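Local coordinates for lipoxygenase (Cyanothece sp., PDB 5EK8), which probably adds molecular oxygen to polyunsaturated fatty acids, acting as a non-heme iron 9R-lipoxygenase with a PLAT domain, at residues Thr550-Asp553 with Asn554-Cys558; Gln476-Ala479 with Asp480-Glu484; Glu465-Asp468 with Ala469-Lys473; Tyr370-Ala373 with Cys374-Leu378. All blocks are in the same frame, centred on the assembly; numbering follows the deposited sequence.

Overall arrangement
From the N terminus the chain first meets contact 4, at the end of helix 337-377. Contact 3 follows in the last turns of helix 451-473. Contact 2 spans the junction of helices 475-480 and 482-495. Contact 1 lies near the start of helix 549-574. Each joins neighbouring turns of a continuous stretch, so none closes a long loop. They come in series; none nest or cross. Trp482 of contact 2 packs on contact 1, and Phe471 of contact 3 does the same. Tyr370 of contact 4 packs on Cys558 of contact 1. Contacts 3 and 4 do not touch, and their nearest atoms are about 9 Å apart. Helix 549-574 thus links all four.

Contact 1. Residues Thr550-Asp553 with Asn554-Cys558; sequences TDID and NLKQC
Asn554, Leu555, Lys556 and Gln557 each give their backbone N-H to the carbonyl four residues earlier, at Thr550, Asp551, Ile552 and Asp553. Asn554 N lies 2.9 Å from Thr550 O. The bond from Lys556 N to Ile552 O is also 2.9 Å and nearly straight, at 167°.

The apolar part is a contact of Ile552 with the shaft of Lys556. CG2 of Ile552 lies 3.6 Å from CD of Lys556, and the two side chains cross obliquely. CG of Lys556 is anti to its own carbonyl carbon (chi1 -66°), which turns the shaft back along the preceding turn and past Ile552 O.

This is i to i+4 packing in the early turns of helix 549-574. The same helix carries the iron ligands His570 and Asn574 farther along, well away from this contact.

The polar ends find partners elsewhere in the protein. OD1 of Asp553 lies beside the Lys556 shaft, 3.7 Å from CD, but 5.2 Å from Lys556 NZ. The lysine chain bends at its last two torsions, and NZ forms a salt bridge with Asp468 of helix 451-473. With an alanine here, Asp468 would probably lose its charged mate and CG2 of Ile552 the shaft that lies against it. On another side of the helix, CG2 of Thr550 lies 4.2 Å from the amide ND2 of Asn554, the two side chains running alongside each other. That ND2 is bonded to Ile541 O, and NE2 of Gln557 to the carbonyls of Trp437 and Trp440.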
loop_
_atom_site.group_PDB
_atom_site.type_symbol
_atom_site.label_atom_id
_atom_site.label_comp_id
_atom_site.label_asym_id
_atom_site.label_seq_id
_atom_site.Cartn_x
_atom_site.Cartn_y
_atom_site.Cartn_z
ATOM N N THR A 550 -23.353 1.903 17.968
ATOM C CA THR A 550 -22.335 2.863 17.561
ATOM C C THR A 550 -21.008 2.193 17.231
ATOM O O THR A 550 -20.461 2.393 16.149
ATOM C CB THR A 550 -22.100 3.918 18.658
ATOM O OG1 THR A 550 -23.260 4.749 18.767
ATOM C CG2 THR A 550 -20.895 4.785 18.321
ATOM N N ASP A 551 -20.497 1.398 18.166
ATOM C CA ASP A 551 -19.194 0.762 18.007
ATOM C C ASP A 551 -19.172 -0.190 16.813
ATOM O O ASP A 551 -18.212 -0.205 16.038
ATOM C CB ASP A 551 -18.805 0.017 19.288
ATOM C CG ASP A 551 -18.457 0.956 20.430
ATOM O OD1 ASP A 551 -18.061 2.111 20.157
ATOM O OD2 ASP A 551 -18.576 0.538 21.602
ATOM N N ILE A 552 -20.234 -0.977 16.672
ATOM C CA ILE A 552 -20.366 -1.901 15.555
ATOM C C ILE A 552 -20.373 -1.137 14.234
ATOM O O ILE A 552 -19.675 -1.516 13.297
ATOM C CB ILE A 552 -21.646 -2.757 15.671
ATOM C CG1 ILE A 552 -21.533 -3.750 16.833
ATOM C CG2 ILE A 552 -21.904 -3.514 14.382
ATOM C CD1 ILE A 552 -20.613 -4.923 16.554
ATOM N N ASP A 553 -21.146 -0.055 14.165
ATOM C CA ASP A 553 -21.185 0.764 12.954
ATOM C C ASP A 553 -19.817 1.357 12.638
ATOM O O ASP A 553 -19.404 1.408 11.475
ATOM C CB ASP A 553 -22.224 1.876 13.089
ATOM C CG ASP A 553 -23.644 1.350 13.051
ATOM O OD1 ASP A 553 -23.851 0.242 12.507
ATOM O OD2 ASP A 553 -24.549 2.045 13.561
ATOM N N ASN A 554 -19.121 1.804 13.678
ATOM C CA ASN A 554 -17.747 2.272 13.552
ATOM C C ASN A 554 -16.856 1.226 12.897
ATOM O O ASN A 554 -16.136 1.516 11.938
ATOM C CB ASN A 554 -17.179 2.642 14.923
ATOM C CG ASN A 554 -17.527 4.053 15.343
ATOM O OD1 ASN A 554 -18.153 4.804 14.595
ATOM N ND2 ASN A 554 -17.126 4.421 16.555
ATOM N N LEU A 555 -16.915 0.007 13.427
ATOM C CA LEU A 555 -16.113 -1.092 12.911
ATOM C C LEU A 555 -16.461 -1.407 11.459
ATOM O O LEU A 555 -15.570 -1.595 10.636
ATOM C CB LEU A 555 -16.292 -2.337 13.779
ATOM C CG LEU A 555 -15.321 -3.475 13.461
ATOM C CD1 LEU A 555 -13.881 -2.975 13.550
ATOM C CD2 LEU A 555 -15.548 -4.651 14.399
ATOM N N LYS A 556 -17.753 -1.455 11.150
ATOM C CA LYS A 556 -18.215 -1.690 9.785
ATOM C C LYS A 556 -17.651 -0.645 8.827
ATOM O O LYS A 556 -17.217 -0.974 7.720
ATOM C CB LYS A 556 -19.746 -1.687 9.728
ATOM C CG LYS A 556 -20.398 -2.835 10.477
ATOM C CD LYS A 556 -21.781 -2.453 10.968
ATOM C CE LYS A 556 -22.837 -2.681 9.908
ATOM N NZ LYS A 556 -23.224 -4.110 9.819
ATOM N N GLN A 557 -17.650 0.613 9.259
ATOM C CA GLN A 557 -17.137 1.691 8.418
ATOM C C GLN A 557 -15.631 1.568 8.205
ATOM O O GLN A 557 -15.136 1.752 7.091
ATOM C CB GLN A 557 -17.475 3.059 9.020
ATOM C CG GLN A 557 -16.750 4.238 8.368
ATOM C CD GLN A 557 -16.992 4.345 6.862
ATOM O OE1 GLN A 557 -17.976 3.824 6.336
ATOM N NE2 GLN A 557 -16.088 5.026 6.166
ATOM N N CYS A 558 -14.908 1.254 9.275
ATOM C CA CYS A 558 -13.464 1.077 9.186
ATOM C C CYS A 558 -13.133 -0.068 8.223
ATOM O O CYS A 558 -12.217 0.028 7.401
ATOM C CB CYS A 558 -12.873 0.810 10.572
ATOM S SG CYS A 558 -11.064 0.742 10.634
#

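Contact 2. Residues Gln476-Ala479 with Asp480-Glu484; sequences QAIA and DEWVE
Gln476 holds CG opposite its backbone N (chi1 -167°) and then bends at the next torsion, carrying its amide forward to Asp480. Asp480 turns its carboxylate back beside its own backbone N (chi1 -76°), over the carbonyl of Gln476. NE2 of Gln476 comes 2.9 Å from OD1 of Asp480. The amide and carboxylate planes stand 70° apart. Both residues are exposed.

The backbone changes its pattern here. Asp480 N bonds to Gln476 O at 2.9 Å, and Glu481 N bonds to Ala477 O at 3.2 Å. These are ordinary i to i+4 helix bonds. Glu481 then leaves the helical conformation. Trp482 N bonds instead to Ala479 O, three residues back, at 3.2 Å, and the donor sits above the carbonyl plane. The result is a kinked junction: helix 475-480 ends and helix 482-495 starts almost at once.

Ile478 and Trp482 touch lightly at the junction: CG2 of Ile478 is 4.2 Å from CE3 of the indole. Ile478 O lies at the ring edge, near its plane, 3.9 Å from Trp482 CE3.

The surroundings hold the start of helix 482-495 and the turn before it. Asn381 ND2 bonds to Glu481 O, and the carboxylate of Glu484 takes the backbone N-H groups of Arg379, Lys380 and Asn381, after helix 337-377, and ND2 of Asn70, just before strand 72-79. Trp482 gives its NE1 to Thr542 OG1, and its ring packs on Asp551, Ile552 and Leu555 of helix 549-574.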
loop_
_atom_site.group_PDB
_atom_site.type_symbol
_atom_site.label_atom_id
_atom_site.label_comp_id
_atom_site.label_asym_id
_atom_site.label_seq_id
_atom_site.Cartn_x
_atom_site.Cartn_y
_atom_site.Cartn_z
ATOM N N GLN A 476 -22.438 -13.134 16.898
ATOM C CA GLN A 476 -22.159 -13.689 18.215
ATOM C C GLN A 476 -20.659 -13.786 18.476
ATOM O O GLN A 476 -20.178 -13.396 19.542
ATOM C CB GLN A 476 -22.809 -15.065 18.364
ATOM C CG GLN A 476 -22.837 -15.573 19.794
ATOM C CD GLN A 476 -23.426 -14.558 20.763
ATOM O OE1 GLN A 476 -24.397 -13.864 20.454
ATOM N NE2 GLN A 476 -22.825 -14.457 21.942
ATOM N N ALA A 477 -19.922 -14.302 17.499
ATOM C CA ALA A 477 -18.479 -14.452 17.641
ATOM C C ALA A 477 -17.774 -13.094 17.664
ATOM O O ALA A 477 -16.822 -12.893 18.420
ATOM C CB ALA A 477 -17.927 -15.317 16.529
ATOM N N ILE A 478 -18.249 -12.168 16.836
ATOM C CA ILE A 478 -17.687 -10.822 16.792
ATOM C C ILE A 478 -17.835 -10.129 18.146
ATOM O O ILE A 478 -16.913 -9.460 18.614
ATOM C CB ILE A 478 -18.354 -9.962 15.696
ATOM C CG1 ILE A 478 -17.937 -10.449 14.308
ATOM C CG2 ILE A 478 -17.982 -8.494 15.853
ATOM C CD1 ILE A 478 -18.498 -9.619 13.179
ATOM N N ALA A 479 -18.990 -10.308 18.782
ATOM C CA ALA A 479 -19.235 -9.719 20.099
ATOM C C ALA A 479 -18.461 -10.431 21.210
ATOM O O ALA A 479 -17.923 -9.786 22.108
ATOM C CB ALA A 479 -20.723 -9.728 20.412
ATOM N N ASP A 480 -18.410 -11.759 21.143
ATOM C CA ASP A 480 -17.746 -12.572 22.162
ATOM C C ASP A 480 -16.263 -12.236 22.315
ATOM O O ASP A 480 -15.704 -12.343 23.406
ATOM C CB ASP A 480 -17.896 -14.064 21.844
ATOM C CG ASP A 480 -19.277 -14.598 22.171
ATOM O OD1 ASP A 480 -20.076 -13.852 22.774
ATOM O OD2 ASP A 480 -19.558 -15.770 21.836
ATOM N N GLU A 481 -15.629 -11.839 21.219
ATOM C CA GLU A 481 -14.209 -11.521 21.237
ATOM C C GLU A 481 -13.978 -10.074 20.828
ATOM O O GLU A 481 -13.056 -9.763 20.072
ATOM C CB GLU A 481 -13.435 -12.472 20.320
ATOM C CG GLU A 481 -13.432 -13.922 20.789
ATOM C CD GLU A 481 -12.622 -14.134 22.066
ATOM O OE1 GLU A 481 -12.005 -13.163 22.567
ATOM O OE2 GLU A 481 -12.601 -15.281 22.567
ATOM N N TRP A 482 -14.826 -9.195 21.352
ATOM C CA TRP A 482 -14.778 -7.775 21.032
ATOM C C TRP A 482 -13.527 -7.108 21.604
ATOM O O TRP A 482 -13.080 -6.065 21.113
ATOM C CB TRP A 482 -16.038 -7.085 21.555
ATOM C CG TRP A 482 -16.109 -5.637 21.221
ATOM C CD1 TRP A 482 -15.788 -4.589 22.036
ATOM C CD2 TRP A 482 -16.527 -5.067 19.978
ATOM N NE1 TRP A 482 -15.979 -3.403 21.374
ATOM C CE2 TRP A 482 -16.433 -3.669 20.109
ATOM C CE3 TRP A 482 -16.970 -5.606 18.764
ATOM C CZ2 TRP A 482 -16.765 -2.797 19.072
ATOM C CZ3 TRP A 482 -17.297 -4.738 17.735
ATOM C CH2 TRP A 482 -17.196 -3.350 17.897
ATOM N N VAL A 483 -12.966 -7.724 22.640
ATOM C CA VAL A 483 -11.740 -7.238 23.266
ATOM C C VAL A 483 -10.633 -7.072 22.228
ATOM O O VAL A 483 -9.851 -6.113 22.275
ATOM C CB VAL A 483 -11.279 -8.190 24.387
ATOM C CG1 VAL A 483 -9.859 -7.863 24.832
ATOM C CG2 VAL A 483 -12.244 -8.118 25.560
ATOM N N GLU A 484 -10.590 -7.999 21.277
ATOM C CA GLU A 484 -9.639 -7.922 20.176
ATOM C C GLU A 484 -9.877 -6.651 19.365
ATOM O O GLU A 484 -8.930 -5.964 18.987
ATOM C CB GLU A 484 -9.737 -9.164 19.279
ATOM C CG GLU A 484 -9.259 -10.444 19.950
ATOM C CD GLU A 484 -8.982 -11.569 18.963
ATOM O OE1 GLU A 484 -9.303 -11.409 17.766
ATOM O OE2 GLU A 484 -8.441 -12.616 19.385
#

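Contact 3. Residues Glu465-Asp468 with Ala469-Lys473; sequences EYVD and AFFAK
Ala469, Phe470, Phe471 and Ala472 bond by their backbone N-H to the carbonyls of Glu465, Tyr466, Val467 and Asp468, in regular alpha-helical geometry. The bond from Phe470 N to Tyr466 O is 2.9 Å and almost straight, at 171°.

Val467 and Phe471 make the main side-chain contact. They lie side by side and point the same way. CG1 of Val467 is 3.6 Å from CD2 of Phe471 and equally near its CE2. This branch stands anti to the backbone N (chi1 172°), which directs it onward to the next turn. The ring meets its own helix too: Val467 O lies at the ring edge, near its plane, close to CD2. A serine at Phe471 would probably leave CG1 of Val467 without its aromatic neighbour and open a gap beside Leu555 and Lys556 of helix 549-574.

Tyr466 and Phe470 meet more loosely. CE1 of Tyr466 is 4.4 Å from CB of Phe470, and the tyrosine OH is 4.3 Å from CD2 of the phenylalanine ring, an oblique approach. On the outer side Ala469 CB rests 3.3 Å from Glu465 O.

These are the last turns of helix 451-473. Lys473 makes a salt bridge with Glu640 of helix 639-647. Tyr466, Val467 and Phe470 pack on Met386 of helix 383-391, and Phe471 touches Ile383 of that helix and Leu555 of helix 549-574.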
loop_
_atom_site.group_PDB
_atom_site.type_symbol
_atom_site.label_atom_id
_atom_site.label_comp_id
_atom_site.label_asym_id
_atom_site.label_seq_id
_atom_site.Cartn_x
_atom_site.Cartn_y
_atom_site.Cartn_z
ATOM N N GLU A 465 -22.994 -4.090 1.264
ATOM C CA GLU A 465 -23.718 -5.361 1.324
ATOM C C GLU A 465 -22.880 -6.436 2.008
ATOM O O GLU A 465 -23.340 -7.117 2.932
ATOM C CB GLU A 465 -24.103 -5.836 -0.075
ATOM C CG GLU A 465 -25.120 -4.975 -0.799
ATOM C CD GLU A 465 -25.462 -5.526 -2.181
ATOM O OE1 GLU A 465 -25.707 -6.749 -2.293
ATOM O OE2 GLU A 465 -25.473 -4.739 -3.156
ATOM N N TYR A 466 -21.640 -6.570 1.547
ATOM C CA TYR A 466 -20.717 -7.566 2.075
ATOM C C TYR A 466 -20.523 -7.428 3.579
ATOM O O TYR A 466 -20.724 -8.387 4.320
ATOM C CB TYR A 466 -19.370 -7.465 1.362
ATOM C CG TYR A 466 -18.258 -8.251 2.019
ATOM C CD1 TYR A 466 -18.383 -9.621 2.249
ATOM C CD2 TYR A 466 -17.076 -7.628 2.396
ATOM C CE1 TYR A 466 -17.366 -10.341 2.848
ATOM C CE2 TYR A 466 -16.055 -8.337 2.991
ATOM C CZ TYR A 466 -16.202 -9.693 3.215
ATOM O OH TYR A 466 -15.173 -10.391 3.808
ATOM N N VAL A 467 -20.141 -6.232 4.017
ATOM C CA VAL A 467 -19.862 -5.963 5.424
ATOM C C VAL A 467 -21.085 -6.226 6.294
ATOM O O VAL A 467 -20.986 -6.892 7.329
ATOM C CB VAL A 467 -19.396 -4.509 5.643
ATOM C CG1 VAL A 467 -19.303 -4.188 7.129
ATOM C CG2 VAL A 467 -18.063 -4.270 4.962
ATOM N N ASP A 468 -22.235 -5.702 5.873
ATOM C CA ASP A 468 -23.483 -5.933 6.597
ATOM C C ASP A 468 -23.747 -7.429 6.764
ATOM O O ASP A 468 -24.001 -7.911 7.874
ATOM C CB ASP A 468 -24.660 -5.272 5.876
ATOM C CG ASP A 468 -24.745 -3.783 6.139
ATOM O OD1 ASP A 468 -24.334 -3.344 7.230
ATOM O OD2 ASP A 468 -25.236 -3.049 5.258
ATOM N N ALA A 469 -23.669 -8.159 5.654
ATOM C CA ALA A 469 -23.905 -9.600 5.663
ATOM C C ALA A 469 -22.962 -10.328 6.617
ATOM O O ALA A 469 -23.401 -11.096 7.476
ATOM C CB ALA A 469 -23.766 -10.159 4.265
ATOM N N PHE A 470 -21.668 -10.070 6.462
ATOM C CA PHE A 470 -20.643 -10.716 7.276
ATOM C C PHE A 470 -20.877 -10.467 8.756
ATOM O O PHE A 470 -20.878 -11.402 9.560
ATOM C CB PHE A 470 -19.253 -10.220 6.875
ATOM C CG PHE A 470 -18.127 -10.936 7.570
ATOM C CD1 PHE A 470 -17.649 -10.488 8.794
ATOM C CD2 PHE A 470 -17.535 -12.046 6.989
ATOM C CE1 PHE A 470 -16.612 -11.141 9.430
ATOM C CE2 PHE A 470 -16.496 -12.706 7.616
ATOM C CZ PHE A 470 -16.033 -12.255 8.839
ATOM N N PHE A 471 -21.072 -9.199 9.109
ATOM C CA PHE A 471 -21.317 -8.819 10.492
ATOM C C PHE A 471 -22.540 -9.530 11.045
ATOM O O PHE A 471 -22.544 -9.967 12.197
ATOM C CB PHE A 471 -21.491 -7.305 10.614
ATOM C CG PHE A 471 -20.208 -6.569 10.870
ATOM C CD1 PHE A 471 -19.964 -5.987 12.102
ATOM C CD2 PHE A 471 -19.240 -6.468 9.882
ATOM C CE1 PHE A 471 -18.783 -5.310 12.343
ATOM C CE2 PHE A 471 -18.058 -5.795 10.116
ATOM C CZ PHE A 471 -17.830 -5.213 11.347
ATOM N N ALA A 472 -23.578 -9.646 10.222
ATOM C CA ALA A 472 -24.790 -10.340 10.641
ATOM C C ALA A 472 -24.508 -11.814 10.934
ATOM O O ALA A 472 -24.924 -12.343 11.967
ATOM C CB ALA A 472 -25.875 -10.207 9.581
ATOM N N LYS A 473 -23.786 -12.465 10.024
ATOM C CA LYS A 473 -23.511 -13.897 10.137
ATOM C C LYS A 473 -22.690 -14.257 11.378
ATOM O O LYS A 473 -23.009 -15.217 12.082
ATOM C CB LYS A 473 -22.792 -14.397 8.878
ATOM C CG LYS A 473 -22.210 -15.795 9.016
ATOM C CD LYS A 473 -21.516 -16.250 7.741
ATOM C CE LYS A 473 -22.514 -16.480 6.619
ATOM N NZ LYS A 473 -21.863 -17.060 5.409
#

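Contact 4. Residues Tyr370-Ala373 with Cys374-Leu378; sequences YAVA and CFRNL
Ala373 and Asn377 meet in the closely bonded part of this helix end. Ala373 O accepts two bonds from Asn377, one from the backbone N at 3.0 Å and one from ND2, also at 3.0 Å. CG of Asn377 is anti to its carbonyl carbon (chi1 -57°), which folds the amide back over the last turn. Ala373 O sits 26° out of the amide plane. Val372 and Arg376 run alongside each other, CG1 of Val372 3.7 Å from CD of Arg376.

The Phe375 side is more open: it is the one partly exposed residue. Its CD2 approaches Ala371 O at 3.4 Å by the ring edge, and the ring stacks on Trp163. Its backbone bond to Ala371 O stays regular.

The contact ends helix 337-377, which carries the iron ligands His359 and His364. The side chain of Ala371 is about 10 Å from that of His364. Asp491 of helix 482-495 makes a salt bridge with Arg376 NE and a hydrogen bond with Asn377 ND2. Asp63 forms a salt bridge with Arg376 NH1. Ala373 packs on Phe488 and Leu492 of helix 482-495, Cys374 on helix 383-391, and Tyr370 on Cys558 of helix 549-574.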
loop_
_atom_site.group_PDB
_atom_site.type_symbol
_atom_site.label_atom_id
_atom_site.label_comp_id
_atom_site.label_asym_id
_atom_site.label_seq_id
_atom_site.Cartn_x
_atom_site.Cartn_y
_atom_site.Cartn_z
ATOM N N TYR A 370 -3.124 -0.065 9.426
ATOM C CA TYR A 370 -4.227 -0.986 9.611
ATOM C C TYR A 370 -3.739 -2.416 9.529
ATOM O O TYR A 370 -4.219 -3.277 10.258
ATOM C CB TYR A 370 -5.313 -0.745 8.576
ATOM C CG TYR A 370 -6.026 0.564 8.758
ATOM C CD1 TYR A 370 -6.947 0.738 9.792
ATOM C CD2 TYR A 370 -5.790 1.625 7.898
ATOM C CE1 TYR A 370 -7.610 1.941 9.963
ATOM C CE2 TYR A 370 -6.441 2.827 8.061
ATOM C CZ TYR A 370 -7.350 2.981 9.094
ATOM O OH TYR A 370 -7.994 4.184 9.233
ATOM N N ALA A 371 -2.785 -2.670 8.637
ATOM C CA ALA A 371 -2.196 -4.003 8.532
ATOM C C ALA A 371 -1.542 -4.419 9.847
ATOM O O ALA A 371 -1.918 -5.431 10.451
ATOM C CB ALA A 371 -1.182 -4.054 7.402
ATOM N N VAL A 372 -0.575 -3.623 10.291
ATOM C CA VAL A 372 0.154 -3.914 11.516
ATOM C C VAL A 372 -0.784 -4.116 12.702
ATOM O O VAL A 372 -0.695 -5.131 13.397
ATOM C CB VAL A 372 1.157 -2.796 11.852
ATOM C CG1 VAL A 372 1.844 -3.095 13.169
ATOM C CG2 VAL A 372 2.183 -2.650 10.729
ATOM N N ALA A 373 -1.692 -3.167 12.920
ATOM C CA ALA A 373 -2.660 -3.293 14.010
ATOM C C ALA A 373 -3.475 -4.585 13.893
ATOM O O ALA A 373 -3.652 -5.324 14.876
ATOM C CB ALA A 373 -3.579 -2.095 14.034
ATOM N N CYS A 374 -3.958 -4.848 12.680
ATOM C CA CYS A 374 -4.782 -6.016 12.400
ATOM C C CYS A 374 -4.092 -7.308 12.795
ATOM O O CYS A 374 -4.614 -8.079 13.601
ATOM C CB CYS A 374 -5.149 -6.065 10.917
ATOM S SG CYS A 374 -5.871 -7.629 10.377
ATOM N N PHE A 375 -2.917 -7.543 12.222
ATOM C CA PHE A 375 -2.185 -8.771 12.502
ATOM C C PHE A 375 -1.707 -8.811 13.946
ATOM O O PHE A 375 -1.427 -9.880 14.485
ATOM C CB PHE A 375 -1.004 -8.927 11.540
ATOM C CG PHE A 375 -1.404 -9.408 10.173
ATOM C CD1 PHE A 375 -1.592 -10.759 9.930
ATOM C CD2 PHE A 375 -1.605 -8.512 9.136
ATOM C CE1 PHE A 375 -1.963 -11.206 8.680
ATOM C CE2 PHE A 375 -1.978 -8.955 7.885
ATOM C CZ PHE A 375 -2.157 -10.302 7.658
ATOM N N ARG A 376 -1.620 -7.643 14.573
ATOM C CA ARG A 376 -1.233 -7.581 15.971
ATOM C C ARG A 376 -2.337 -8.086 16.886
ATOM O O ARG A 376 -2.057 -8.762 17.873
ATOM C CB ARG A 376 -0.853 -6.157 16.370
ATOM C CG ARG A 376 0.594 -5.797 16.119
ATOM C CD ARG A 376 0.858 -4.339 16.488
ATOM N NE ARG A 376 0.881 -4.136 17.931
ATOM C CZ ARG A 376 1.994 -4.059 18.650
ATOM N NH1 ARG A 376 3.175 -4.159 18.058
ATOM N NH2 ARG A 376 1.930 -3.874 19.960
ATOM N N ASN A 377 -3.590 -7.765 16.567
ATOM C CA ASN A 377 -4.656 -7.959 17.553
ATOM C C ASN A 377 -5.855 -8.821 17.140
ATOM O O ASN A 377 -6.708 -9.126 17.974
ATOM C CB ASN A 377 -5.173 -6.589 18.003
ATOM C CG ASN A 377 -4.074 -5.712 18.577
ATOM O OD1 ASN A 377 -3.671 -5.877 19.727
ATOM N ND2 ASN A 377 -3.589 -4.768 17.777
ATOM N N LEU A 378 -5.929 -9.217 15.874
ATOM C CA LEU A 378 -7.093 -9.965 15.400
ATOM C C LEU A 378 -6.790 -11.445 15.179
ATOM O O LEU A 378 -6.149 -11.812 14.193
ATOM C CB LEU A 378 -7.634 -9.343 14.110
ATOM C CG LEU A 378 -8.153 -7.913 14.259
ATOM C CD1 LEU A 378 -8.754 -7.409 12.953
ATOM C CD2 LEU A 378 -9.168 -7.830 15.398
#